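Local coordinates for protein carboxyl esterase NP (Bacillus subtilis, PDB 4CCW) that hydrolyses carboxylic esters to an alcohol and a carboxylate as a carboxylesterase of the alpha/beta hydrolase superfamily, at residues N22-L27 and P194-Q199. Residues are numbered along the deposited sequence; the frame is centred on the assembly and turned at random.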
# COMPACT_ATOMS: atom_id res chain seq x y z
N ASN A 22 -12.83 -8.38 -8.93
CA ASN A 22 -14.24 -8.24 -8.58
C ASN A 22 -14.69 -9.30 -7.58
O ASN A 22 -15.47 -9.02 -6.68
CB ASN A 22 -15.11 -8.25 -9.84
CG ASN A 22 -14.93 -7.00 -10.68
OD1 ASN A 22 -14.36 -6.00 -10.22
ND2 ASN A 22 -15.40 -7.04 -11.92
N GLU A 23 -14.17 -10.52 -7.74
CA GLU A 23 -14.50 -11.60 -6.83
C GLU A 23 -13.90 -11.39 -5.43
O GLU A 23 -14.54 -11.73 -4.44
CB GLU A 23 -14.12 -12.95 -7.43
CG GLU A 23 -14.98 -13.27 -8.64
CD GLU A 23 -14.76 -14.65 -9.21
OE1 GLU A 23 -14.06 -15.46 -8.58
OE2 GLU A 23 -15.29 -14.92 -10.31
N SER A 24 -12.70 -10.82 -5.36
CA SER A 24 -12.11 -10.43 -4.07
C SER A 24 -12.92 -9.36 -3.34
O SER A 24 -12.92 -9.31 -2.11
CB SER A 24 -10.68 -9.96 -4.24
OG SER A 24 -9.81 -11.03 -4.56
N LEU A 25 -13.59 -8.49 -4.09
CA LEU A 25 -14.42 -7.44 -3.47
C LEU A 25 -15.63 -7.99 -2.71
O LEU A 25 -16.22 -7.28 -1.90
CB LEU A 25 -14.85 -6.39 -4.48
CG LEU A 25 -13.89 -5.24 -4.78
CD1 LEU A 25 -14.66 -4.09 -5.41
CD2 LEU A 25 -13.17 -4.75 -3.53
N SER A 26 -15.99 -9.24 -2.96
CA SER A 26 -17.04 -9.90 -2.19
C SER A 26 -16.58 -10.25 -0.76
O SER A 26 -17.41 -10.62 0.08
CB SER A 26 -17.55 -11.15 -2.92
OG SER A 26 -16.61 -12.22 -2.83
N LEU A 27 -15.28 -10.14 -0.51
CA LEU A 27 -14.71 -10.31 0.83
C LEU A 27 -14.82 -9.04 1.69
O LEU A 27 -14.45 -9.06 2.88
CB LEU A 27 -13.24 -10.75 0.76
CG LEU A 27 -12.84 -11.98 -0.07
CD1 LEU A 27 -11.32 -12.11 -0.11
CD2 LEU A 27 -13.49 -13.26 0.45
N PRO A 194 -8.32 -17.65 0.03
CA PRO A 194 -8.06 -18.28 -1.28
C PRO A 194 -8.51 -17.42 -2.48
O PRO A 194 -7.87 -17.47 -3.53
CB PRO A 194 -8.87 -19.58 -1.22
CG PRO A 194 -8.95 -19.90 0.23
CD PRO A 194 -9.03 -18.58 0.94
N ILE A 195 -9.57 -16.64 -2.32
CA ILE A 195 -10.07 -15.79 -3.41
C ILE A 195 -9.10 -14.63 -3.63
O ILE A 195 -8.82 -14.26 -4.78
CB ILE A 195 -11.51 -15.29 -3.16
CG1 ILE A 195 -12.50 -16.46 -3.30
CG2 ILE A 195 -11.90 -14.21 -4.17
CD1 ILE A 195 -13.95 -16.11 -3.05
N PHE A 196 -8.57 -14.10 -2.54
CA PHE A 196 -7.57 -13.04 -2.62
C PHE A 196 -6.31 -13.56 -3.32
O PHE A 196 -5.72 -12.87 -4.14
CB PHE A 196 -7.22 -12.47 -1.25
CG PHE A 196 -6.16 -11.41 -1.31
CD1 PHE A 196 -6.48 -10.13 -1.74
CD2 PHE A 196 -4.84 -11.70 -0.99
CE1 PHE A 196 -5.50 -9.15 -1.83
CE2 PHE A 196 -3.85 -10.74 -1.09
CZ PHE A 196 -4.19 -9.45 -1.51
N VAL A 197 -5.90 -14.78 -2.96
CA VAL A 197 -4.71 -15.40 -3.55
C VAL A 197 -4.91 -15.63 -5.05
O VAL A 197 -3.99 -15.39 -5.83
CB VAL A 197 -4.29 -16.72 -2.85
CG1 VAL A 197 -3.11 -17.36 -3.57
CG2 VAL A 197 -3.93 -16.47 -1.40
N LYS A 198 -6.10 -16.11 -5.43
CA LYS A 198 -6.45 -16.29 -6.83
C LYS A 198 -6.26 -15.01 -7.63
O LYS A 198 -5.76 -15.05 -8.76
CB LYS A 198 -7.89 -16.80 -7.00
CG LYS A 198 -8.05 -18.31 -6.91
CD LYS A 198 -9.48 -18.71 -7.25
CE LYS A 198 -9.65 -20.22 -7.30
NZ LYS A 198 -10.90 -20.62 -8.00
N GLN A 199 -6.65 -13.88 -7.04
CA GLN A 199 -6.45 -12.57 -7.66
C GLN A 199 -4.97 -12.21 -7.78
O GLN A 199 -4.52 -11.69 -8.81
CB GLN A 199 -7.20 -11.47 -6.89
CG GLN A 199 -7.03 -10.08 -7.49
CD GLN A 199 -7.40 -8.95 -6.53
OE1 GLN A 199 -7.95 -9.18 -5.46
NE2 GLN A 199 -7.10 -7.73 -6.93
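The amide of Gln199 meets Ser24 through its oxygen: Ser24 OG donates to Gln199 OE1 at 2.8 Å, with a C=O...donor angle of 135° and the donor tilted 24° from the carbonyl plane. Thr68 OG1 also bonds to OE1, while Ser66 and Tyr17 hold NE2, so the amide's rotation is fixed by partners at both its ends. The other flat group, the Phe196 ring, packs edge-to-face with Phe65; Ser24 OG approaches it obliquely, and Phe196 CB lies 4.3 Å from Leu27 CD1. With CG anti to the backbone N (chi1 -180°) and an extended chain, Gln199 reaches across to helix 12-24. Replacing Gln199 by alanine removes the amide and is likely to leave Ser24, Thr68, Ser66 and Tyr17 each without a hydrogen-bond partner there. Ile195 sends CG2 against the backbone of Glu23 in helix 12-24, 3.6 Å from Glu23 O. That same carbonyl accepts Ser26 OG at 2.7 Å, close to the line of the C=O bond, and Ser26 N as well. The C-terminal part of helix 12-24 and the residues following it thus pack on helix 194-205, Ser24 CA and Phe196 CA being 5.4 Å apart; the latter helix lies between strands 146-152 and 236-241 in sequence, consistent with the cap region of an alpha/beta hydrolase.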